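Local coordinates for protein phospholipase C-beta (PLC-beta) (Sepia officinalis, PDB 3QR0) that is a phospholipase C-beta, a multidomain protein combining PH, EF-hand, TIM-barrel (X and Y) and C2 domains, with a calcium ion bound in the barrel, at residues K157-L162 with F213-F218; Q258-L263 with A769-S774; Q275-I280 with K292-L297; I355-L360 with V397-E402. All blocks are in the same frame, centred on the assembly; numbering follows the deposited sequence.

Interaction 1. Residues K157-L162 with F213-F218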
# COMPACT_ATOMS: atom_id res chain seq x y z
N LYS A 157 2.96 -19.43 7.62
CA LYS A 157 3.86 -18.48 8.30
C LYS A 157 3.93 -18.74 9.81
O LYS A 157 5.01 -18.81 10.39
CB LYS A 157 3.41 -17.04 8.04
CG LYS A 157 4.20 -15.99 8.80
CD LYS A 157 4.02 -14.61 8.18
CE LYS A 157 4.62 -13.52 9.07
NZ LYS A 157 4.58 -12.18 8.42
N LEU A 158 2.76 -18.90 10.43
CA LEU A 158 2.67 -19.26 11.84
C LEU A 158 3.36 -20.61 12.09
O LEU A 158 4.07 -20.77 13.09
CB LEU A 158 1.21 -19.32 12.29
CG LEU A 158 0.93 -19.76 13.73
CD1 LEU A 158 1.62 -18.83 14.72
CD2 LEU A 158 -0.57 -19.80 13.99
N TYR A 159 3.14 -21.56 11.19
CA TYR A 159 3.77 -22.88 11.28
C TYR A 159 5.30 -22.75 11.29
O TYR A 159 5.98 -23.39 12.10
CB TYR A 159 3.33 -23.80 10.13
CG TYR A 159 4.05 -25.13 10.11
CD1 TYR A 159 3.61 -26.18 10.91
CD2 TYR A 159 5.17 -25.34 9.31
CE1 TYR A 159 4.27 -27.41 10.91
CE2 TYR A 159 5.84 -26.56 9.30
CZ TYR A 159 5.38 -27.59 10.10
OH TYR A 159 6.03 -28.80 10.10
N PHE A 160 5.83 -21.93 10.40
CA PHE A 160 7.28 -21.74 10.33
C PHE A 160 7.83 -20.96 11.52
O PHE A 160 8.96 -21.20 11.94
CB PHE A 160 7.70 -21.10 9.01
CG PHE A 160 7.94 -22.10 7.92
CD1 PHE A 160 6.90 -22.53 7.11
CD2 PHE A 160 9.20 -22.66 7.75
CE1 PHE A 160 7.11 -23.47 6.11
CE2 PHE A 160 9.42 -23.60 6.75
CZ PHE A 160 8.37 -24.01 5.93
N ARG A 161 7.02 -20.06 12.08
CA ARG A 161 7.41 -19.41 13.33
C ARG A 161 7.56 -20.46 14.43
O ARG A 161 8.57 -20.49 15.14
CB ARG A 161 6.39 -18.35 13.76
CG ARG A 161 6.96 -17.47 14.85
CD ARG A 161 5.94 -16.58 15.50
NE ARG A 161 6.39 -16.18 16.83
CZ ARG A 161 5.91 -15.15 17.53
NH1 ARG A 161 4.96 -14.37 17.02
NH2 ARG A 161 6.40 -14.89 18.73
N LEU A 162 6.56 -21.33 14.55
CA LEU A 162 6.56 -22.35 15.59
C LEU A 162 7.70 -23.37 15.47
O LEU A 162 8.25 -23.81 16.48
CB LEU A 162 5.21 -23.08 15.62
CG LEU A 162 4.04 -22.22 16.12
CD1 LEU A 162 2.73 -22.96 15.93
CD2 LEU A 162 4.23 -21.84 17.59
N PHE A 213 4.89 -32.85 14.24
CA PHE A 213 4.39 -31.50 13.96
C PHE A 213 4.58 -31.14 12.48
O PHE A 213 5.35 -30.24 12.14
CB PHE A 213 5.10 -30.50 14.87
CG PHE A 213 4.36 -29.21 15.06
CD1 PHE A 213 3.33 -29.11 15.98
CD2 PHE A 213 4.72 -28.07 14.35
CE1 PHE A 213 2.65 -27.91 16.18
CE2 PHE A 213 4.04 -26.87 14.53
CZ PHE A 213 3.01 -26.80 15.45
N ASP A 214 3.88 -31.86 11.61
CA ASP A 214 3.88 -31.57 10.17
C ASP A 214 2.79 -30.56 9.82
O ASP A 214 1.81 -30.41 10.56
CB ASP A 214 3.67 -32.86 9.36
CG ASP A 214 2.35 -33.55 9.69
OD1 ASP A 214 2.27 -34.21 10.75
OD2 ASP A 214 1.40 -33.42 8.90
N PHE A 215 2.93 -29.88 8.69
CA PHE A 215 1.98 -28.83 8.31
C PHE A 215 0.55 -29.35 8.09
O PHE A 215 -0.41 -28.68 8.47
CB PHE A 215 2.44 -28.06 7.07
CG PHE A 215 1.50 -26.95 6.68
CD1 PHE A 215 1.39 -25.81 7.47
CD2 PHE A 215 0.71 -27.05 5.55
CE1 PHE A 215 0.50 -24.79 7.14
CE2 PHE A 215 -0.18 -26.04 5.20
CZ PHE A 215 -0.28 -24.90 6.00
N ASP A 216 0.41 -30.52 7.48
CA ASP A 216 -0.94 -31.04 7.19
C ASP A 216 -1.71 -31.36 8.46
O ASP A 216 -2.92 -31.14 8.53
CB ASP A 216 -0.88 -32.24 6.24
CG ASP A 216 -0.55 -31.84 4.81
OD1 ASP A 216 -0.63 -30.64 4.48
OD2 ASP A 216 -0.21 -32.73 4.00
N THR A 217 -1.01 -31.84 9.48
CA THR A 217 -1.61 -32.02 10.80
C THR A 217 -1.86 -30.66 11.46
O THR A 217 -2.85 -30.49 12.18
CB THR A 217 -0.72 -32.88 11.71
OG1 THR A 217 -0.38 -34.09 11.02
CG2 THR A 217 -1.43 -33.22 13.01
N PHE A 218 -0.97 -29.70 11.22
CA PHE A 218 -1.20 -28.32 11.67
C PHE A 218 -2.48 -27.73 11.04
O PHE A 218 -3.19 -26.96 11.69
CB PHE A 218 0.01 -27.42 11.39
CG PHE A 218 -0.02 -26.10 12.12
CD1 PHE A 218 -0.08 -26.06 13.51
CD2 PHE A 218 0.02 -24.90 11.42
CE1 PHE A 218 -0.10 -24.84 14.19
CE2 PHE A 218 -0.00 -23.67 12.10
CZ PHE A 218 -0.07 -23.65 13.48
O HOH W 1 5.50 -30.50 7.16
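The hydroxyl of Tyr159 donates to the backbone carbonyl of Phe213, with OH 2.6 Å from O. The donor lies in the carbonyl plane and on a lone pair, the C=O...O angle being 142°, so a helix side chain holds the main chain just ahead of helix 215-225. A water accepts from Phe215 N at 3.1 Å and donates a weak bond to the same hydroxyl.

The phenol ring is the hub of an aromatic cluster. Its CG stands anti to the backbone N, which sends the ring across to the other segment. Over one face lies Phe215, whose CB sits 4.2 Å from the Tyr159 ring centroid and 6° off the normal, a CH-pi contact; the Phe215 ring itself turns its edge to that face, planes at 80°. Phe213 is nearly parallel to Tyr159 but slid aside, with CE1 of Tyr159 3.5 Å from CD2 of Phe213. Phe218 meets Tyr159 obliquely, and its CZ receives the methyls Leu158 CD2, in the ring plane, and Leu162 CD1.

Asp214 is the N-cap of the second helix: its OD2 takes Thr217 N at 2.9 Å.

Within the EF-hand region, Trp155 of helix 151-165 stacks on Phe218 and Trp200 stacks on Phe213, so the contact packs helix 215-225 against helix 151-165, with helix 174-181 next to Leu158.

Interaction 2. Residues Q258-L263 with A769-S774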
# COMPACT_ATOMS: atom_id res chain seq x y z
N GLN A 258 -16.57 -18.33 -9.21
CA GLN A 258 -15.30 -17.73 -8.83
C GLN A 258 -14.68 -16.87 -9.93
O GLN A 258 -13.62 -16.28 -9.73
CB GLN A 258 -14.30 -18.82 -8.42
CG GLN A 258 -14.78 -19.71 -7.28
CD GLN A 258 -15.00 -18.94 -6.00
OE1 GLN A 258 -16.14 -18.67 -5.62
NE2 GLN A 258 -13.91 -18.58 -5.32
N ARG A 259 -15.34 -16.78 -11.08
CA ARG A 259 -14.81 -16.12 -12.26
C ARG A 259 -15.74 -15.01 -12.70
O ARG A 259 -16.95 -15.22 -12.79
CB ARG A 259 -14.66 -17.14 -13.39
CG ARG A 259 -14.09 -16.56 -14.68
CD ARG A 259 -14.21 -17.51 -15.84
NE ARG A 259 -13.71 -16.89 -17.07
CZ ARG A 259 -12.47 -17.00 -17.55
NH1 ARG A 259 -11.55 -17.74 -16.92
NH2 ARG A 259 -12.15 -16.38 -18.68
N HIS A 260 -15.18 -13.84 -13.00
CA HIS A 260 -15.96 -12.73 -13.55
C HIS A 260 -16.52 -13.16 -14.90
O HIS A 260 -15.76 -13.56 -15.78
CB HIS A 260 -15.10 -11.48 -13.71
CG HIS A 260 -15.89 -10.21 -13.86
ND1 HIS A 260 -16.69 -9.96 -14.95
CD2 HIS A 260 -15.99 -9.13 -13.06
CE1 HIS A 260 -17.26 -8.78 -14.81
NE2 HIS A 260 -16.86 -8.25 -13.67
N PRO A 261 -17.86 -13.09 -15.07
CA PRO A 261 -18.47 -13.60 -16.30
C PRO A 261 -17.97 -12.97 -17.61
O PRO A 261 -18.09 -13.59 -18.66
CB PRO A 261 -19.97 -13.33 -16.11
CG PRO A 261 -20.08 -12.39 -14.97
CD PRO A 261 -18.85 -12.51 -14.14
N SER A 262 -17.40 -11.77 -17.53
CA SER A 262 -16.86 -11.09 -18.72
C SER A 262 -15.34 -11.21 -18.87
O SER A 262 -14.75 -10.56 -19.74
CB SER A 262 -17.27 -9.61 -18.68
OG SER A 262 -18.68 -9.48 -18.62
N LEU A 263 -14.70 -12.04 -18.04
CA LEU A 263 -13.26 -12.23 -18.14
C LEU A 263 -12.94 -12.95 -19.46
O LEU A 263 -13.58 -13.95 -19.79
CB LEU A 263 -12.73 -13.02 -16.94
CG LEU A 263 -11.22 -12.99 -16.71
CD1 LEU A 263 -10.75 -11.61 -16.25
CD2 LEU A 263 -10.84 -14.05 -15.68
N ALA A 769 -19.64 -9.91 -8.94
CA ALA A 769 -19.16 -8.84 -9.82
C ALA A 769 -19.51 -9.22 -11.25
O ALA A 769 -19.06 -10.24 -11.76
CB ALA A 769 -17.66 -8.64 -9.67
N LYS A 770 -20.32 -8.39 -11.88
CA LYS A 770 -20.81 -8.68 -13.22
C LYS A 770 -21.25 -7.39 -13.88
O LYS A 770 -21.35 -6.34 -13.24
CB LYS A 770 -21.99 -9.65 -13.15
CG LYS A 770 -23.16 -9.16 -12.30
CD LYS A 770 -24.30 -10.16 -12.31
CE LYS A 770 -25.43 -9.72 -11.40
NZ LYS A 770 -26.38 -10.84 -11.15
N ASP A 771 -21.53 -7.49 -15.18
CA ASP A 771 -22.01 -6.36 -15.94
C ASP A 771 -23.41 -6.01 -15.48
O ASP A 771 -24.21 -6.89 -15.15
CB ASP A 771 -21.98 -6.67 -17.44
CG ASP A 771 -20.57 -6.91 -17.96
OD1 ASP A 771 -19.60 -6.63 -17.22
OD2 ASP A 771 -20.42 -7.38 -19.11
N TYR A 772 -23.69 -4.70 -15.45
CA TYR A 772 -24.98 -4.18 -15.01
C TYR A 772 -26.07 -4.55 -16.01
O TYR A 772 -26.04 -4.12 -17.17
CB TYR A 772 -24.90 -2.66 -14.86
CG TYR A 772 -26.22 -1.99 -14.59
CD1 TYR A 772 -26.91 -2.21 -13.40
CD2 TYR A 772 -26.79 -1.13 -15.53
CE1 TYR A 772 -28.13 -1.60 -13.16
CE2 TYR A 772 -28.01 -0.51 -15.30
CZ TYR A 772 -28.68 -0.75 -14.11
OH TYR A 772 -29.88 -0.14 -13.87
N VAL A 773 -27.04 -5.35 -15.56
CA VAL A 773 -28.17 -5.76 -16.39
C VAL A 773 -29.36 -4.84 -16.15
O VAL A 773 -30.01 -4.92 -15.10
CB VAL A 773 -28.56 -7.25 -16.16
CG1 VAL A 773 -27.47 -8.17 -16.71
CG2 VAL A 773 -28.82 -7.54 -14.68
N SER A 774 -29.64 -3.97 -17.11
CA SER A 774 -30.71 -2.97 -16.97
C SER A 774 -32.09 -3.61 -16.86
O SER A 774 -32.23 -4.84 -16.93
CB SER A 774 -30.69 -2.01 -18.17
OG SER A 774 -31.58 -0.93 -17.96
O HOH W 2 -17.96 -5.61 -13.51
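Ser262 and Asp771 supply the direct polar bond: Ser262 OG donates to Asp771 OD2 at 2.8 Å, approaching from above the carboxylate plane, 49° out of it. The serine hydroxyl lies anti to its own carbonyl carbon (chi1 -58°), a rotation that carries OG from the turn to the strand end. A second polar link is indirect and partly weak, since a water sits 2.9 Å from His260 NE2 and makes a long, weak bond to Lys770 O.

The nonpolar and face contacts centre on His260. The carbonyl oxygen of Ala769 lies over the middle of the imidazole, 3.5 Å above its plane, and Ala769 CB is 3.8 Å from His260 CD2. Beside it, Pro261 lays CG against Lys770 CB at 3.8 Å; the rest of the lysine chain runs extended away from the loop.

Bonds within the loop fix the presenting surface. Residues 260-263 form a type I beta turn, and Ser262 N donates to His260 ND1 at 3.2 Å, 2° from the ring plane, which restrains the imidazole's rotation.

The contact joins the loop between helices 247-257 and 273-288, in the EF-hand-like region, to the end of strand 761-771 in the C2 sandwich. That strand pairs with 650-660, Lys770 bonding to Thr651, while Gln258 adds a bond to Tyr745 N.

Interaction 3. Residues Q275-I280 with K292-L297; sequences QCEALI and KKKGQL
This is a local helix-to-turn contact within the EF-hand-like region, in which helix 273-288 is met by the chain that follows it, residues 292-297. The closest backbone approach is Glu277 to Gly295, with CA atoms 5.1 Å apart, and one water spans it: it donates to Glu277 O at 2.8 Å and accepts from Gly295 N at the same length.

The apolar part rests on Ile280. Its CG2 branch, anti to the backbone N, points at the chain opposite and lies 3.7 Å from Gln296 N, against main chain rather than side chain. The other branch runs obliquely across Leu297, CG1 to CB 4.1 Å.

Residues 293-296 form a type II beta turn, with Gly295 at its third position in a positive-phi conformation (60°). After the turn the chain enters a short, weakly bonded strand, about 296-297, antiparallel to 245-246 through a Leu297-Ile245 backbone bond, an arrangement consistent with the short two-stranded pairing that links the loops of paired EF-hands.

Nearer the solvent, the extended chains of Glu277 and Lys294 cross. Glu277 OE2 lies 3.4 Å from Lys294 CE, whereas Lys294 NZ stays 4.1 Å from that oxygen, too far for a salt bridge, so any attraction between the charges is probably weak and long-range. On the inner side Leu297 continues onto Phe250 of helix 247-257 and Ile280 onto Thr247, while Gln296 OE1 accepts from Asn244.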
# COMPACT_ATOMS: atom_id res chain seq x y z
N GLN A 275 -7.48 -30.54 -15.14
CA GLN A 275 -6.90 -29.63 -14.15
C GLN A 275 -7.62 -29.72 -12.81
O GLN A 275 -6.98 -29.73 -11.76
CB GLN A 275 -6.94 -28.19 -14.64
CG GLN A 275 -6.03 -27.89 -15.82
CD GLN A 275 -6.35 -26.56 -16.49
OE1 GLN A 275 -7.26 -25.84 -16.08
NE2 GLN A 275 -5.59 -26.23 -17.53
N CYS A 276 -8.95 -29.76 -12.85
CA CYS A 276 -9.76 -29.82 -11.63
C CYS A 276 -9.62 -31.14 -10.88
O CYS A 276 -9.55 -31.16 -9.66
CB CYS A 276 -11.22 -29.52 -11.95
SG CYS A 276 -11.48 -27.79 -12.36
N GLU A 277 -9.57 -32.26 -11.62
CA GLU A 277 -9.28 -33.55 -11.00
C GLU A 277 -7.93 -33.50 -10.28
O GLU A 277 -7.80 -34.02 -9.18
CB GLU A 277 -9.27 -34.67 -12.05
CG GLU A 277 -9.08 -36.06 -11.47
CD GLU A 277 -9.04 -37.13 -12.54
OE1 GLU A 277 -10.11 -37.58 -12.98
OE2 GLU A 277 -7.92 -37.54 -12.93
N ALA A 278 -6.95 -32.85 -10.91
CA ALA A 278 -5.60 -32.74 -10.36
C ALA A 278 -5.58 -31.84 -9.13
O ALA A 278 -4.93 -32.16 -8.13
CB ALA A 278 -4.63 -32.22 -11.42
N LEU A 279 -6.27 -30.71 -9.19
CA LEU A 279 -6.39 -29.82 -8.03
C LEU A 279 -7.08 -30.52 -6.86
O LEU A 279 -6.65 -30.38 -5.70
CB LEU A 279 -7.15 -28.54 -8.39
CG LEU A 279 -6.44 -27.55 -9.32
CD1 LEU A 279 -7.38 -26.42 -9.68
CD2 LEU A 279 -5.17 -27.01 -8.70
N ILE A 280 -8.15 -31.25 -7.15
CA ILE A 280 -8.87 -32.00 -6.12
C ILE A 280 -7.92 -32.98 -5.42
O ILE A 280 -7.91 -33.06 -4.19
CB ILE A 280 -10.11 -32.73 -6.70
CG1 ILE A 280 -11.20 -31.71 -7.03
CG2 ILE A 280 -10.65 -33.76 -5.71
CD1 ILE A 280 -12.36 -32.28 -7.82
N LYS A 292 -8.44 -40.10 0.46
CA LYS A 292 -8.94 -39.36 -0.70
C LYS A 292 -9.60 -40.29 -1.72
O LYS A 292 -9.21 -41.46 -1.85
CB LYS A 292 -7.81 -38.59 -1.39
CG LYS A 292 -6.80 -39.46 -2.13
CD LYS A 292 -5.52 -38.70 -2.47
CE LYS A 292 -4.50 -39.63 -3.11
NZ LYS A 292 -3.22 -38.95 -3.43
N LYS A 293 -10.58 -39.75 -2.43
CA LYS A 293 -11.24 -40.45 -3.53
C LYS A 293 -11.08 -39.60 -4.78
O LYS A 293 -11.28 -38.38 -4.74
CB LYS A 293 -12.73 -40.62 -3.23
CG LYS A 293 -13.02 -41.47 -2.00
CD LYS A 293 -14.45 -41.25 -1.50
CE LYS A 293 -14.66 -41.90 -0.15
NZ LYS A 293 -16.05 -41.69 0.35
N LYS A 294 -10.73 -40.25 -5.89
CA LYS A 294 -10.49 -39.58 -7.16
C LYS A 294 -11.69 -38.73 -7.57
O LYS A 294 -12.83 -39.20 -7.55
CB LYS A 294 -10.20 -40.61 -8.25
CG LYS A 294 -9.61 -40.01 -9.53
CD LYS A 294 -9.20 -41.11 -10.50
CE LYS A 294 -8.17 -40.60 -11.50
NZ LYS A 294 -7.84 -41.60 -12.54
N GLY A 295 -11.43 -37.47 -7.93
CA GLY A 295 -12.47 -36.57 -8.39
C GLY A 295 -13.58 -36.31 -7.39
O GLY A 295 -14.73 -36.09 -7.77
N GLN A 296 -13.24 -36.34 -6.10
CA GLN A 296 -14.22 -36.09 -5.04
C GLN A 296 -13.63 -35.17 -3.98
O GLN A 296 -12.75 -35.58 -3.22
CB GLN A 296 -14.69 -37.40 -4.41
CG GLN A 296 -15.57 -38.25 -5.32
CD GLN A 296 -16.36 -39.31 -4.56
OE1 GLN A 296 -16.92 -39.05 -3.50
NE2 GLN A 296 -16.43 -40.52 -5.13
N LEU A 297 -14.11 -33.93 -3.94
CA LEU A 297 -13.64 -32.93 -2.99
C LEU A 297 -14.57 -32.89 -1.78
O LEU A 297 -15.78 -32.69 -1.92
CB LEU A 297 -13.58 -31.56 -3.67
CG LEU A 297 -12.99 -30.39 -2.86
CD1 LEU A 297 -11.52 -30.64 -2.53
CD2 LEU A 297 -13.16 -29.08 -3.62
O HOH W 3 -8.91 -36.25 -7.88

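Interaction 4. Residues I355-L360 with V397-E402; sequences IYRQVL and VYAIAE
Segments 355-360 and 397-402, of helices 354-361 and 393-403, run in nearly the same direction, the segment axes 8.5 Å apart at closest approach and crossing at -26°, with Arg357 and Ala399 nearest at 6.0 Å between CA atoms.

Arg357 spans the gap. Its chain is extended from CG to NE, and NE donates to Glu402 OE1 at 2.9 Å in a salt bridge that is bent (N-H...O 140°). The oxygen is met from above the carboxylate plane, and the guanidinium and carboxylate planes stand 52° apart, so this is a single-atom grip. A water completes it, accepting from Arg357 NH2 and donating to Glu402 OE1 at 2.6 Å and to Tyr398 O. Over one face of the guanidinium lies the methyl of Ala399, CB 3.8 Å from CZ, while NH1 turns to Glu354 in a second salt bridge.

Both helices belong to the X half of the TIM barrel, where parallel helices pack outside the parallel strands; strands 366-372 and 412-418 are neighbours in its sheet.

Deeper in, Ile400 packs against Tyr356 and Leu360 of the other helix. Its CD1 meets Tyr356 CD1 at 3.9 Å, obliquely to the ring, and its CA is 3.8 Å from Leu360 CD1. Tyr356 and Leu360 both continue onto Leu367 of strand 366-372, and Tyr356 OH bonds to the backbone oxygen of Glu368, a residue of the calcium site.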
# COMPACT_ATOMS: atom_id res chain seq x y z
N ILE A 355 11.49 10.79 6.95
CA ILE A 355 10.18 10.68 6.30
C ILE A 355 10.29 10.61 4.77
O ILE A 355 9.49 9.94 4.12
CB ILE A 355 9.22 11.83 6.74
CG1 ILE A 355 7.78 11.59 6.26
CG2 ILE A 355 9.72 13.18 6.24
CD1 ILE A 355 7.18 10.27 6.72
N TYR A 356 11.29 11.28 4.19
CA TYR A 356 11.51 11.20 2.73
C TYR A 356 11.85 9.78 2.29
O TYR A 356 11.34 9.30 1.28
CB TYR A 356 12.58 12.18 2.26
CG TYR A 356 12.06 13.60 2.17
CD1 TYR A 356 11.47 14.07 1.00
CD2 TYR A 356 12.14 14.45 3.26
CE1 TYR A 356 10.98 15.37 0.92
CE2 TYR A 356 11.66 15.75 3.19
CZ TYR A 356 11.08 16.20 2.03
OH TYR A 356 10.60 17.49 1.98
N ARG A 357 12.71 9.10 3.05
CA ARG A 357 13.04 7.72 2.75
C ARG A 357 11.77 6.87 2.88
O ARG A 357 11.46 6.09 2.00
CB ARG A 357 14.13 7.20 3.70
CG ARG A 357 15.44 7.96 3.63
CD ARG A 357 16.55 7.27 4.41
NE ARG A 357 17.76 8.10 4.44
CZ ARG A 357 18.06 9.00 5.38
NH1 ARG A 357 17.27 9.22 6.42
NH2 ARG A 357 19.18 9.69 5.27
N GLN A 358 11.02 7.06 3.97
CA GLN A 358 9.83 6.24 4.20
C GLN A 358 8.76 6.42 3.13
O GLN A 358 8.14 5.44 2.70
CB GLN A 358 9.23 6.50 5.59
CG GLN A 358 10.11 6.03 6.74
CD GLN A 358 10.46 4.56 6.67
OE1 GLN A 358 9.61 3.72 6.39
NE2 GLN A 358 11.73 4.24 6.92
N VAL A 359 8.54 7.66 2.69
CA VAL A 359 7.54 7.93 1.65
C VAL A 359 7.94 7.29 0.32
O VAL A 359 7.10 6.68 -0.36
CB VAL A 359 7.28 9.45 1.52
CG1 VAL A 359 6.46 9.75 0.27
CG2 VAL A 359 6.56 9.96 2.77
N LEU A 360 9.22 7.39 -0.04
CA LEU A 360 9.73 6.77 -1.27
C LEU A 360 9.65 5.24 -1.22
O LEU A 360 9.47 4.59 -2.26
CB LEU A 360 11.16 7.23 -1.55
CG LEU A 360 11.28 8.68 -2.07
CD1 LEU A 360 12.70 9.20 -1.92
CD2 LEU A 360 10.81 8.77 -3.52
N VAL A 397 18.02 15.84 0.26
CA VAL A 397 18.32 15.35 -1.10
C VAL A 397 19.21 14.11 -1.11
O VAL A 397 19.06 13.24 -1.97
CB VAL A 397 18.88 16.45 -2.04
CG1 VAL A 397 17.77 17.46 -2.40
CG2 VAL A 397 20.09 17.14 -1.45
N TYR A 398 20.13 14.00 -0.15
CA TYR A 398 20.91 12.77 0.01
C TYR A 398 20.02 11.60 0.47
O TYR A 398 20.26 10.45 0.10
CB TYR A 398 22.10 12.99 0.95
CG TYR A 398 23.29 13.58 0.23
CD1 TYR A 398 24.18 12.77 -0.46
CD2 TYR A 398 23.50 14.96 0.20
CE1 TYR A 398 25.27 13.30 -1.14
CE2 TYR A 398 24.58 15.50 -0.49
CZ TYR A 398 25.46 14.67 -1.15
OH TYR A 398 26.54 15.19 -1.83
N ALA A 399 18.99 11.90 1.26
CA ALA A 399 17.98 10.91 1.65
C ALA A 399 17.17 10.44 0.44
O ALA A 399 16.97 9.24 0.23
CB ALA A 399 17.04 11.49 2.71
N ILE A 400 16.72 11.40 -0.36
CA ILE A 400 15.99 11.10 -1.59
C ILE A 400 16.85 10.25 -2.54
O ILE A 400 16.38 9.25 -3.10
CB ILE A 400 15.51 12.39 -2.31
CG1 ILE A 400 14.42 13.08 -1.48
CG2 ILE A 400 14.97 12.06 -3.70
CD1 ILE A 400 14.09 14.49 -1.92
N ALA A 401 18.12 10.64 -2.69
CA ALA A 401 19.04 9.92 -3.58
C ALA A 401 19.22 8.47 -3.14
O ALA A 401 19.33 7.58 -3.98
CB ALA A 401 20.39 10.65 -3.64
N GLU A 402 19.24 8.22 -1.83
CA GLU A 402 19.34 6.86 -1.30
C GLU A 402 18.13 5.98 -1.63
O GLU A 402 18.28 4.84 -2.08
CB GLU A 402 19.54 6.89 0.22
CG GLU A 402 19.67 5.52 0.87
CD GLU A 402 19.60 5.54 2.38
OE1 GLU A 402 19.76 6.61 3.00
OE2 GLU A 402 19.39 4.44 2.95
O HOH W 4 20.79 9.03 2.72

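How the interactions relate
Interactions 1, 3 and 4 follow one another along the chain, and interactions 3 and 4 both lie inside the long loop that interaction 2 closes. Interactions 1 and 3 belong to the EF-hand region, centres about 24 Å apart, in successive EF-hand-type families: the first joins two helices, the second a helix and the turn that follows it. Interaction 2 has its centre about 27 Å from that of interaction 3; its loop directly precedes helix 273-288, which carries interaction 3, and docks on the C2 sandwich. Interaction 4, in the TIM barrel, has its centre about 51 Å from that of interaction 3, on the opposite side of the chain's centre. Three contacts are intradomain; interaction 2 joins two domains.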